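Local coordinates for protein PKS (Streptomyces albus, PDB 4OQJ) that probably acts as a ketosynthase, condensing acyl units held on carrier proteins, within an AT-less type I polyketide synthase for oxazolomycin, at residues E549-G554 / A650-A655; G555-A560 / R590-D595; A568-H573 / Q601-R606; A579-P584 / D627-L632; G612-V617 / G675-W680. One frame throughout, in Å; residues are numbered along the deposited sequence.

Contact 1: residues E549-G554 / A650-A655; sequences ELVTGG and ALLPAA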
# COMPACT_ATOMS: atom_id res chain seq x y z
N GLU A 549 -24.29 -15.00 46.84
CA GLU A 549 -24.78 -15.75 47.99
C GLU A 549 -26.24 -16.11 47.82
O GLU A 549 -27.09 -15.24 47.62
CB GLU A 549 -24.60 -14.95 49.27
CG GLU A 549 -23.15 -14.61 49.55
CD GLU A 549 -22.86 -14.46 51.03
OE1 GLU A 549 -23.82 -14.41 51.83
OE2 GLU A 549 -21.66 -14.40 51.39
N LEU A 550 -26.52 -17.40 47.89
CA LEU A 550 -27.88 -17.88 47.87
C LEU A 550 -28.32 -18.02 49.32
O LEU A 550 -27.89 -18.93 50.03
CB LEU A 550 -27.99 -19.21 47.12
CG LEU A 550 -29.41 -19.74 46.92
CD1 LEU A 550 -29.48 -20.48 45.60
CD2 LEU A 550 -29.81 -20.64 48.07
N VAL A 551 -29.17 -17.09 49.75
CA VAL A 551 -29.54 -16.99 51.16
C VAL A 551 -30.86 -17.66 51.45
O VAL A 551 -31.61 -18.00 50.54
CB VAL A 551 -29.65 -15.52 51.62
CG1 VAL A 551 -28.29 -14.85 51.58
CG2 VAL A 551 -30.66 -14.75 50.76
N THR A 552 -31.12 -17.86 52.74
CA THR A 552 -32.47 -18.13 53.19
C THR A 552 -33.18 -16.78 53.28
O THR A 552 -32.55 -15.72 53.18
CB THR A 552 -32.53 -18.83 54.55
OG1 THR A 552 -31.65 -18.15 55.46
CG2 THR A 552 -32.11 -20.29 54.42
N GLY A 553 -34.48 -16.83 53.49
CA GLY A 553 -35.29 -15.63 53.50
C GLY A 553 -36.58 -15.97 52.81
O GLY A 553 -36.64 -16.95 52.07
N GLY A 554 -37.61 -15.19 53.06
CA GLY A 554 -38.90 -15.44 52.44
C GLY A 554 -38.81 -15.28 50.93
O GLY A 554 -37.85 -14.70 50.39
N ALA A 650 -25.82 -10.71 47.44
CA ALA A 650 -27.06 -11.49 47.58
C ALA A 650 -27.79 -11.63 46.25
O ALA A 650 -27.78 -10.71 45.44
CB ALA A 650 -27.97 -10.85 48.62
N LEU A 651 -28.40 -12.79 46.05
CA LEU A 651 -29.16 -13.07 44.83
C LEU A 651 -30.62 -12.60 44.93
O LEU A 651 -31.38 -12.70 43.96
CB LEU A 651 -29.11 -14.57 44.54
CG LEU A 651 -27.74 -15.08 44.07
CD1 LEU A 651 -27.68 -16.59 44.13
CD2 LEU A 651 -27.43 -14.59 42.67
N LEU A 652 -30.99 -12.08 46.09
CA LEU A 652 -32.33 -11.55 46.33
C LEU A 652 -32.29 -10.08 46.70
O LEU A 652 -31.40 -9.65 47.44
CB LEU A 652 -33.01 -12.30 47.46
CG LEU A 652 -33.59 -13.67 47.17
CD1 LEU A 652 -34.37 -14.12 48.37
CD2 LEU A 652 -34.46 -13.67 45.93
N PRO A 653 -33.28 -9.30 46.22
CA PRO A 653 -33.32 -7.90 46.66
C PRO A 653 -33.56 -7.80 48.16
O PRO A 653 -34.27 -8.65 48.73
CB PRO A 653 -34.50 -7.31 45.87
CG PRO A 653 -34.84 -8.32 44.83
CD PRO A 653 -34.43 -9.64 45.38
N ALA A 654 -32.97 -6.80 48.80
CA ALA A 654 -33.29 -6.52 50.19
C ALA A 654 -34.70 -5.95 50.26
O ALA A 654 -35.22 -5.44 49.26
CB ALA A 654 -32.29 -5.54 50.79
N ALA A 655 -35.33 -6.04 51.43
CA ALA A 655 -36.66 -5.46 51.59
C ALA A 655 -36.62 -3.99 51.19
O ALA A 655 -35.62 -3.30 51.43
CB ALA A 655 -37.15 -5.62 53.03
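Parallel strand pairing between Glu549 and Ala650 joins the C-terminal ends of two short strands, 547-549 and 648-650, and continues as leucine packing where the segments run into loops. The CA atoms of Glu549 and Ala650 are 4.8 Å apart, and both CB atoms lie on the same face of the sheet, although the carboxylate of Glu549 leads away from its neighbour. One backbone hydrogen bond closes the pairing, with Leu651 N donating to Glu549 O at 3.2 Å and an N-H...O angle of 145°. Beyond it no further polar bond is made, and leucine side chains do the packing. Leu651 has CG anti to its carbonyl carbon (chi1 -71°), a setting that lays the side chain alongside the opposite backbone: CG is 3.6 Å from Glu549 O, and CD1 is 4.0 Å from Leu550 CB. Leu550 meets it only at its base, since its CB bond points away. Farther on the segments diverge, and Leu652 reaches across with the CD1 branch, which lies 4.1 Å from Gly554 O and more loosely, at 4.5 Å, beside Val551 CG2. Backbone hydrogen bonds between Glu549 and Val649 and between Leu550 and Val618 place strand 547-549 beside 648-650 and link its end to 617-618. Gln601 of helix 594-610 packs against Leu550, Leu651 and Leu652, and its OE1 accepts a hydrogen bond from Val551 N, tying helix to strand ends.

Contact 2: residues G555-A560 / R590-D595; sequences GTPEHA and RGHGPD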
# COMPACT_ATOMS: atom_id res chain seq x y z
N GLY A 555 -39.82 -15.80 50.25
CA GLY A 555 -39.97 -15.58 48.83
C GLY A 555 -40.15 -14.11 48.54
O GLY A 555 -40.35 -13.29 49.44
N THR A 556 -40.08 -13.76 47.26
CA THR A 556 -40.21 -12.38 46.83
C THR A 556 -41.11 -12.35 45.59
O THR A 556 -40.60 -12.19 44.48
CB THR A 556 -38.84 -11.80 46.52
OG1 THR A 556 -38.21 -12.59 45.48
CG2 THR A 556 -37.97 -11.81 47.79
N PRO A 557 -42.43 -12.51 45.78
CA PRO A 557 -43.32 -12.80 44.65
C PRO A 557 -43.37 -11.68 43.61
O PRO A 557 -43.38 -11.97 42.42
CB PRO A 557 -44.69 -13.00 45.30
CG PRO A 557 -44.41 -13.20 46.76
CD PRO A 557 -43.17 -12.46 47.06
N GLU A 558 -43.41 -10.43 44.05
CA GLU A 558 -43.41 -9.31 43.12
C GLU A 558 -42.11 -9.28 42.31
O GLU A 558 -42.13 -9.07 41.09
CB GLU A 558 -43.59 -7.99 43.87
CG GLU A 558 -43.71 -6.77 42.96
CD GLU A 558 -43.60 -5.46 43.72
OE1 GLU A 558 -43.00 -4.51 43.17
OE2 GLU A 558 -44.13 -5.38 44.85
N HIS A 559 -40.99 -9.51 42.99
CA HIS A 559 -39.70 -9.52 42.33
C HIS A 559 -39.60 -10.69 41.35
O HIS A 559 -39.11 -10.53 40.23
CB HIS A 559 -38.56 -9.62 43.34
CG HIS A 559 -37.23 -9.89 42.71
ND1 HIS A 559 -36.62 -9.00 41.85
CD2 HIS A 559 -36.41 -10.96 42.79
CE1 HIS A 559 -35.46 -9.51 41.44
NE2 HIS A 559 -35.32 -10.70 42.00
N ALA A 560 -40.06 -11.86 41.79
CA ALA A 560 -40.01 -13.06 40.96
C ALA A 560 -40.84 -12.87 39.70
O ALA A 560 -40.37 -13.17 38.61
CB ALA A 560 -40.51 -14.27 41.75
N ARG A 590 -45.65 -17.15 42.87
CA ARG A 590 -46.58 -16.58 43.83
C ARG A 590 -46.12 -16.88 45.25
O ARG A 590 -46.63 -16.30 46.21
CB ARG A 590 -47.99 -17.15 43.64
CG ARG A 590 -48.76 -16.53 42.48
CD ARG A 590 -50.10 -17.24 42.20
NE ARG A 590 -50.09 -18.67 42.56
CZ ARG A 590 -50.66 -19.64 41.86
NH1 ARG A 590 -51.29 -19.38 40.71
NH2 ARG A 590 -50.60 -20.90 42.29
N GLY A 591 -45.17 -17.80 45.37
CA GLY A 591 -44.85 -18.37 46.67
C GLY A 591 -43.99 -17.51 47.57
O GLY A 591 -43.23 -16.65 47.12
N HIS A 592 -44.12 -17.76 48.87
CA HIS A 592 -43.32 -17.09 49.89
C HIS A 592 -42.38 -18.05 50.61
O HIS A 592 -41.56 -17.63 51.43
CB HIS A 592 -44.23 -16.43 50.93
CG HIS A 592 -44.96 -15.22 50.44
ND1 HIS A 592 -46.28 -15.25 50.07
CD2 HIS A 592 -44.54 -13.94 50.27
CE1 HIS A 592 -46.66 -14.03 49.70
NE2 HIS A 592 -45.62 -13.22 49.81
N GLY A 593 -42.54 -19.34 50.32
CA GLY A 593 -41.81 -20.38 51.03
C GLY A 593 -40.37 -20.51 50.57
O GLY A 593 -39.95 -19.81 49.65
N PRO A 594 -39.62 -21.44 51.18
CA PRO A 594 -38.21 -21.70 50.87
C PRO A 594 -37.99 -22.25 49.46
O PRO A 594 -36.93 -22.02 48.87
CB PRO A 594 -37.79 -22.74 51.92
CG PRO A 594 -38.88 -22.77 52.94
CD PRO A 594 -40.12 -22.36 52.22
N ASP A 595 -38.96 -22.99 48.94
CA ASP A 595 -38.87 -23.50 47.57
C ASP A 595 -38.90 -22.34 46.58
O ASP A 595 -38.14 -22.32 45.61
CB ASP A 595 -40.01 -24.50 47.29
CG ASP A 595 -41.42 -23.90 47.51
OD1 ASP A 595 -41.56 -22.88 48.22
OD2 ASP A 595 -42.39 -24.49 46.98
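Gly555 opens the contact by donating its backbone N-H to His592 O at 2.8 Å. The hydrogen bond is nearly straight at the proton (169°), yet the donor stands well above the carbonyl plane rather than on a lone pair. Having no side chain, Gly555 lets the backbones approach until its CA is 3.8 Å from His592 CA. Thr556 follows as the N-cap residue of helix 557-566; its side chain turns away and makes no capping bond, while its carbonyl accepts from Ala560 N in the first turn. Pro557 carries most of the side-chain packing. Pro557 CG sits over one face of the His592 imidazole, 3.3 Å from NE2, with the two side chains crossing at about a right angle. Pro557 CG is also 3.7 Å from Gly591 O, and Pro557 CB is 3.9 Å from Arg590 O, so the proline ring rests on three successive residues. His592 reaches it with CG beside its backbone N (chi1 -72°). One turn into the helix, Ala560 packs on Leu589 and Val600. This surface contact therefore sets the start of helix 557-566 against the link between helices 585-590 and 594-610, while the His559 ring meets that of Phe663 in helix 660-673, planes about perpendicular.

Contact 3: residues A568-H573 / Q601-R606; sequences AAFREH and QYATAR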
# COMPACT_ATOMS: atom_id res chain seq x y z
N ALA A 568 -35.91 -12.87 29.68
CA ALA A 568 -36.07 -14.15 28.99
C ALA A 568 -35.15 -15.22 29.56
O ALA A 568 -35.56 -16.37 29.70
CB ALA A 568 -35.80 -13.98 27.49
N ALA A 569 -33.92 -14.84 29.90
CA ALA A 569 -32.96 -15.80 30.43
C ALA A 569 -33.41 -16.32 31.79
O ALA A 569 -33.24 -17.50 32.12
CB ALA A 569 -31.57 -15.17 30.52
N PHE A 570 -34.00 -15.44 32.59
CA PHE A 570 -34.51 -15.84 33.89
C PHE A 570 -35.65 -16.82 33.70
O PHE A 570 -35.69 -17.88 34.33
CB PHE A 570 -35.00 -14.62 34.69
CG PHE A 570 -35.63 -14.97 36.01
CD1 PHE A 570 -34.85 -15.11 37.15
CD2 PHE A 570 -37.00 -15.14 36.11
CE1 PHE A 570 -35.43 -15.43 38.36
CE2 PHE A 570 -37.59 -15.46 37.33
CZ PHE A 570 -36.80 -15.60 38.45
N ARG A 571 -36.58 -16.45 32.83
CA ARG A 571 -37.78 -17.24 32.57
C ARG A 571 -37.41 -18.66 32.18
O ARG A 571 -38.00 -19.62 32.69
CB ARG A 571 -38.62 -16.56 31.47
CG ARG A 571 -40.04 -17.05 31.37
CD ARG A 571 -40.92 -16.12 30.54
NE ARG A 571 -40.32 -15.75 29.25
CZ ARG A 571 -39.91 -14.52 28.91
NH1 ARG A 571 -39.40 -14.32 27.71
NH2 ARG A 571 -40.02 -13.49 29.74
N GLU A 572 -36.42 -18.80 31.30
CA GLU A 572 -35.93 -20.12 30.89
C GLU A 572 -35.51 -20.97 32.08
O GLU A 572 -36.02 -22.07 32.28
CB GLU A 572 -34.74 -19.99 29.92
CG GLU A 572 -34.11 -21.35 29.54
CD GLU A 572 -32.77 -21.23 28.82
OE1 GLU A 572 -32.45 -20.13 28.31
OE2 GLU A 572 -32.04 -22.24 28.78
N HIS A 573 -34.56 -20.47 32.87
CA HIS A 573 -34.02 -21.26 33.98
C HIS A 573 -35.02 -21.44 35.12
O HIS A 573 -34.95 -22.43 35.86
CB HIS A 573 -32.75 -20.60 34.50
CG HIS A 573 -31.66 -20.54 33.47
ND1 HIS A 573 -31.03 -21.67 33.00
CD2 HIS A 573 -31.13 -19.49 32.80
CE1 HIS A 573 -30.14 -21.32 32.09
NE2 HIS A 573 -30.17 -20.01 31.95
N GLN A 601 -33.62 -17.49 43.25
CA GLN A 601 -32.19 -17.28 43.38
C GLN A 601 -31.40 -18.19 42.44
O GLN A 601 -30.43 -17.75 41.83
CB GLN A 601 -31.74 -17.50 44.83
CG GLN A 601 -32.15 -16.38 45.78
CD GLN A 601 -31.69 -16.60 47.21
OE1 GLN A 601 -30.65 -16.09 47.62
NE2 GLN A 601 -32.47 -17.34 47.98
N TYR A 602 -31.83 -19.45 42.32
CA TYR A 602 -31.18 -20.40 41.43
C TYR A 602 -31.27 -19.93 39.99
O TYR A 602 -30.28 -19.93 39.25
CB TYR A 602 -31.79 -21.80 41.57
CG TYR A 602 -31.17 -22.82 40.63
CD1 TYR A 602 -29.99 -23.47 40.96
CD2 TYR A 602 -31.75 -23.12 39.41
CE1 TYR A 602 -29.41 -24.39 40.11
CE2 TYR A 602 -31.18 -24.04 38.55
CZ TYR A 602 -30.01 -24.67 38.90
OH TYR A 602 -29.43 -25.59 38.04
N ALA A 603 -32.46 -19.51 39.58
CA ALA A 603 -32.67 -19.04 38.22
C ALA A 603 -31.82 -17.79 37.94
O ALA A 603 -31.28 -17.65 36.84
CB ALA A 603 -34.13 -18.76 37.98
N THR A 604 -31.71 -16.89 38.92
CA THR A 604 -30.88 -15.70 38.75
C THR A 604 -29.41 -16.11 38.56
O THR A 604 -28.73 -15.61 37.66
CB THR A 604 -31.01 -14.73 39.96
OG1 THR A 604 -32.36 -14.28 40.10
CG2 THR A 604 -30.11 -13.52 39.78
N ALA A 605 -28.94 -17.04 39.39
CA ALA A 605 -27.56 -17.52 39.29
C ALA A 605 -27.27 -18.15 37.93
O ALA A 605 -26.22 -17.89 37.34
CB ALA A 605 -27.27 -18.53 40.40
N ARG A 606 -28.19 -18.95 37.42
CA ARG A 606 -28.00 -19.56 36.11
C ARG A 606 -28.02 -18.51 34.99
O ARG A 606 -27.31 -18.64 34.00
CB ARG A 606 -29.06 -20.63 35.84
CG ARG A 606 -29.05 -21.81 36.81
CD ARG A 606 -27.65 -22.36 37.05
NE ARG A 606 -27.04 -22.91 35.84
CZ ARG A 606 -25.73 -22.93 35.59
NH1 ARG A 606 -24.86 -22.40 36.45
NH2 ARG A 606 -25.29 -23.46 34.46
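Phe570 and His573 pack closely on Ala603, Thr604 and the root of Arg606 where helices 568-581 and 594-610 meet, their segments approaching to 8.3 Å axis to axis with directions 125° apart. With CG anti to the backbone N (chi1 176°), the Phe570 ring swings toward the second helix and brings Phe570 CE1 to 3.6 Å from Ala603 CB. Thr604 OG1 lies at the edge of the same ring, near its plane and 3.7 Å from Phe570 CE1; this hydroxyl is hydrogen-bonded to Val600 O in its own helix, so its polar end is already satisfied. The small Ala603 allows the backbones to come close, with its CA 5.0 Å from that of His573. Phe570, Ala603 and Thr604 are all buried. His573, partly exposed, is packed just as closely: it lays its imidazole against Arg606 in a CH-pi contact, with Arg606 CB over the ring face, 3.6 Å from the His573 centroid. Glu572 CD lies more distantly over the opposite face.

The loose side is the far end of Arg606. The arginine chain bends at chi2 and chi3, its CG passes over the Tyr602 ring, and the guanidinium leads away, its plane steeply inclined to the imidazole. The polar ends do not meet: His573 ND1 and Arg606 NE remain 5.1 Å apart.

Around the buried part, Leu563 of helix 557-566 packs on both Phe570 and Thr604, Leu664 and Leu667 of helix 660-673 pack on Thr604, and Phe574 meets both Phe570 and Ala603.

Contact 4: residues A579-P584 / D627-L632; sequences AELGTP and DAALRL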
# COMPACT_ATOMS: atom_id res chain seq x y z
N ALA A 579 -39.52 -27.38 37.07
CA ALA A 579 -39.68 -28.75 36.61
C ALA A 579 -38.98 -29.72 37.57
O ALA A 579 -39.57 -30.72 37.99
CB ALA A 579 -39.12 -28.90 35.21
N GLU A 580 -37.74 -29.40 37.92
CA GLU A 580 -36.95 -30.23 38.82
C GLU A 580 -37.58 -30.34 40.21
O GLU A 580 -37.52 -31.38 40.85
CB GLU A 580 -35.53 -29.67 38.95
CG GLU A 580 -34.77 -29.56 37.65
CD GLU A 580 -34.18 -30.88 37.19
OE1 GLU A 580 -34.42 -31.91 37.85
OE2 GLU A 580 -33.47 -30.87 36.16
N LEU A 581 -38.17 -29.24 40.68
CA LEU A 581 -38.73 -29.20 42.02
C LEU A 581 -40.09 -29.88 42.09
O LEU A 581 -40.60 -30.14 43.18
CB LEU A 581 -38.86 -27.76 42.51
CG LEU A 581 -37.58 -26.95 42.68
CD1 LEU A 581 -37.91 -25.58 43.27
CD2 LEU A 581 -36.55 -27.68 43.52
N GLY A 582 -40.69 -30.12 40.93
CA GLY A 582 -41.99 -30.75 40.86
C GLY A 582 -43.17 -29.82 41.12
O GLY A 582 -44.27 -30.29 41.40
N THR A 583 -42.95 -28.51 41.01
CA THR A 583 -44.00 -27.53 41.27
C THR A 583 -44.24 -26.64 40.04
O THR A 583 -43.29 -26.26 39.35
CB THR A 583 -43.65 -26.65 42.47
OG1 THR A 583 -43.24 -27.48 43.56
CG2 THR A 583 -44.84 -25.80 42.90
N PRO A 584 -45.51 -26.30 39.76
CA PRO A 584 -45.74 -25.39 38.63
C PRO A 584 -45.07 -24.03 38.83
O PRO A 584 -45.04 -23.53 39.95
CB PRO A 584 -47.27 -25.26 38.60
CG PRO A 584 -47.76 -26.53 39.22
CD PRO A 584 -46.76 -26.88 40.28
N ASP A 627 -34.81 -32.10 48.50
CA ASP A 627 -33.74 -32.86 47.87
C ASP A 627 -33.41 -32.36 46.46
O ASP A 627 -32.24 -32.26 46.09
CB ASP A 627 -34.12 -34.35 47.82
CG ASP A 627 -34.08 -35.01 49.19
OD1 ASP A 627 -33.96 -34.28 50.20
OD2 ASP A 627 -34.18 -36.25 49.25
N ALA A 628 -34.45 -32.05 45.68
CA ALA A 628 -34.25 -31.54 44.32
C ALA A 628 -33.37 -30.29 44.33
O ALA A 628 -32.49 -30.14 43.48
CB ALA A 628 -35.58 -31.25 43.66
N ALA A 629 -33.63 -29.39 45.27
CA ALA A 629 -32.84 -28.17 45.40
C ALA A 629 -31.40 -28.53 45.76
O ALA A 629 -30.45 -27.87 45.32
CB ALA A 629 -33.44 -27.25 46.44
N LEU A 630 -31.22 -29.58 46.56
CA LEU A 630 -29.88 -30.00 46.95
C LEU A 630 -29.12 -30.54 45.75
O LEU A 630 -27.93 -30.24 45.58
CB LEU A 630 -29.95 -31.06 48.06
CG LEU A 630 -30.45 -30.59 49.43
CD1 LEU A 630 -30.58 -31.78 50.39
CD2 LEU A 630 -29.55 -29.51 50.04
N ARG A 631 -29.79 -31.31 44.90
CA ARG A 631 -29.16 -31.84 43.69
C ARG A 631 -28.76 -30.71 42.75
O ARG A 631 -27.66 -30.71 42.20
CB ARG A 631 -30.09 -32.82 42.97
N LEU A 632 -29.66 -29.75 42.57
CA LEU A 632 -29.39 -28.63 41.68
C LEU A 632 -28.18 -27.85 42.16
O LEU A 632 -27.37 -27.41 41.35
CB LEU A 632 -30.62 -27.71 41.59
CG LEU A 632 -31.76 -28.21 40.70
CD1 LEU A 632 -32.97 -27.30 40.82
CD2 LEU A 632 -31.31 -28.31 39.24
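Leu581 and Ala628 bring their CA atoms to 5.6 Å, setting the C-terminal end of helix 568-581, closed by a Schellman motif at Gly582, against the first turns of helix 627-635 without a hydrogen bond between the segments. Ala628 is the small residue at the centre. Ala628 CB points at the other backbone and lies 3.4 Å from Glu580 O, a close van der Waals contact. Leu581 supplies the larger apolar group: its CG is anti to its carbonyl carbon (chi1 -63°), and the CD2 branch reaches across to 3.7 Å from Ala628 CB and 4.3 Å from Ala629 CB. The CD1 methyl of Leu632, one turn after Ala628, adds a looser contact at 4.5 Å from Leu581 CD2. Leu632 also crosses the aliphatic part of Glu580 at a slant, with Leu632 CD1 4.0 Å from Glu580 CB and Leu632 CD2 equally near Glu580 CG. The glutamate thus contributes methylene groups here. Beneath this surface packing lies helix 594-610, where Phe598 touches both Ala629 and Leu632 and Tyr602 touches Leu632, while Leu588 of helix 585-590 packs on Leu581.

Contact 5: residues G612-V617 / G675-W680; sequences GSTAPV and GDTVDW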
# COMPACT_ATOMS: atom_id res chain seq x y z
N GLY A 612 -21.93 -15.23 31.32
CA GLY A 612 -20.50 -15.35 31.46
C GLY A 612 -19.93 -15.23 32.86
O GLY A 612 -18.72 -15.34 33.05
N SER A 613 -20.79 -15.00 33.85
CA SER A 613 -20.30 -14.84 35.21
C SER A 613 -19.55 -16.09 35.65
O SER A 613 -19.98 -17.21 35.36
CB SER A 613 -21.44 -14.58 36.19
OG SER A 613 -20.95 -14.58 37.52
N THR A 614 -18.45 -15.88 36.36
CA THR A 614 -17.69 -17.00 36.91
C THR A 614 -17.57 -16.85 38.43
O THR A 614 -16.80 -17.56 39.07
CB THR A 614 -16.29 -17.11 36.25
OG1 THR A 614 -15.58 -15.87 36.34
CG2 THR A 614 -16.44 -17.48 34.78
N ALA A 615 -18.37 -15.95 39.00
CA ALA A 615 -18.46 -15.79 40.45
C ALA A 615 -19.00 -17.06 41.12
O ALA A 615 -20.04 -17.57 40.71
CB ALA A 615 -19.36 -14.62 40.79
N PRO A 616 -18.31 -17.56 42.15
CA PRO A 616 -18.85 -18.72 42.87
C PRO A 616 -20.21 -18.46 43.50
O PRO A 616 -20.48 -17.35 43.98
CB PRO A 616 -17.80 -18.99 43.96
CG PRO A 616 -16.56 -18.35 43.48
CD PRO A 616 -16.97 -17.18 42.64
N VAL A 617 -21.05 -19.48 43.49
CA VAL A 617 -22.30 -19.48 44.21
C VAL A 617 -22.06 -20.09 45.58
O VAL A 617 -21.61 -21.24 45.67
CB VAL A 617 -23.41 -20.26 43.47
CG1 VAL A 617 -24.69 -20.32 44.29
CG2 VAL A 617 -23.68 -19.63 42.11
N GLY A 675 -14.77 -7.17 39.02
CA GLY A 675 -13.87 -8.00 38.22
C GLY A 675 -14.46 -9.30 37.68
O GLY A 675 -13.75 -10.08 37.06
N ASP A 676 -15.74 -9.53 37.90
CA ASP A 676 -16.37 -10.72 37.36
C ASP A 676 -16.38 -10.65 35.84
O ASP A 676 -16.31 -9.57 35.25
CB ASP A 676 -17.80 -10.87 37.89
CG ASP A 676 -18.38 -12.26 37.64
OD1 ASP A 676 -17.62 -13.19 37.33
OD2 ASP A 676 -19.62 -12.41 37.76
N THR A 677 -16.47 -11.80 35.20
CA THR A 677 -16.53 -11.87 33.75
C THR A 677 -17.98 -11.69 33.27
O THR A 677 -18.91 -12.24 33.86
CB THR A 677 -15.99 -13.22 33.28
OG1 THR A 677 -16.66 -14.28 33.97
CG2 THR A 677 -14.51 -13.33 33.59
N VAL A 678 -18.16 -10.91 32.22
CA VAL A 678 -19.45 -10.82 31.54
C VAL A 678 -19.21 -10.89 30.04
O VAL A 678 -18.33 -10.23 29.51
CB VAL A 678 -20.21 -9.52 31.86
CG1 VAL A 678 -21.51 -9.45 31.06
CG2 VAL A 678 -20.50 -9.42 33.34
N ASP A 679 -20.00 -11.70 29.36
CA ASP A 679 -19.93 -11.75 27.92
C ASP A 679 -21.01 -10.82 27.40
O ASP A 679 -22.17 -11.20 27.28
CB ASP A 679 -20.12 -13.17 27.39
CG ASP A 679 -19.86 -13.26 25.89
OD1 ASP A 679 -20.02 -12.23 25.19
OD2 ASP A 679 -19.51 -14.35 25.42
N TRP A 680 -20.62 -9.59 27.09
CA TRP A 680 -21.59 -8.57 26.72
C TRP A 680 -22.24 -8.87 25.38
O TRP A 680 -23.35 -8.40 25.12
CB TRP A 680 -20.91 -7.21 26.70
CG TRP A 680 -20.54 -6.77 28.05
CD1 TRP A 680 -19.28 -6.65 28.54
CD2 TRP A 680 -21.43 -6.39 29.11
NE1 TRP A 680 -19.32 -6.21 29.84
CE2 TRP A 680 -20.63 -6.05 30.22
CE3 TRP A 680 -22.82 -6.32 29.24
CZ2 TRP A 680 -21.18 -5.64 31.44
CZ3 TRP A 680 -23.37 -5.90 30.45
CH2 TRP A 680 -22.55 -5.58 31.53
O HOH W 1 -15.42 -13.88 38.77
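Asp676 reaches from one loop into the backbone turn at Ser613-Ala615, and its side chain holds the two nearly antiparallel segments together. From CB, which points at the other loop, CG continues anti to the backbone N (chi1 -166°) and places the carboxylate beside the turn, Asp676 CG lying 3.5 Å from Ser613 OG. At the tip the oxygens divide the work. Asp676 OD2 accepts from Ser613 OG at 2.6 Å through its syn lone pair; Asp676 OD1, also through a syn lone pair, takes Thr614 N at 3.0 Å with an angle of 165° at the proton. Asp676 OD1 further accepts a water at 2.7 Å, which also bonds Thr614 OG1, and a weak bond from Thr677 N of its own loop. So many donors would probably favour the ionised carboxylate. Next to it Thr677 OG1 lies a very short 2.5 Å from Gly612 O, a value of doubtful precision, and Ser613 CA makes a CA-H...O contact of 3.2 Å to Thr677 O. Ser613 OG in turn accepts from Ala615 N, forming an ST turn. Gly612, just before, is the C-prime residue ending helix 594-610, so Asp676 binds a Schellman motif followed directly by an ST turn.

Overall arrangement
From the N terminus, segment 549-554 opens contact 1, and contacts 2, 3 and 4 then open in turn before any has closed. Contact 2 closes first, at 590-595, and contact 3 next, at 601-606, at the start of and along helix 594-610. Contact 5 opens at 612-617, contact 4 closes at 627-632, contact 1 at 650-655 and finally contact 5 at 675-680. Contacts 2, 3 and 4 are nested within contact 1 and cross one another, whereas contact 5 crosses contacts 1 and 4 and follows 2 and 3. Contacts 2 and 3 set helices 557-566 and 568-581 against helix 594-610; contact 4 adds helix 627-635, contact 1 the short strands, and contact 5 the loop after helix 660-673.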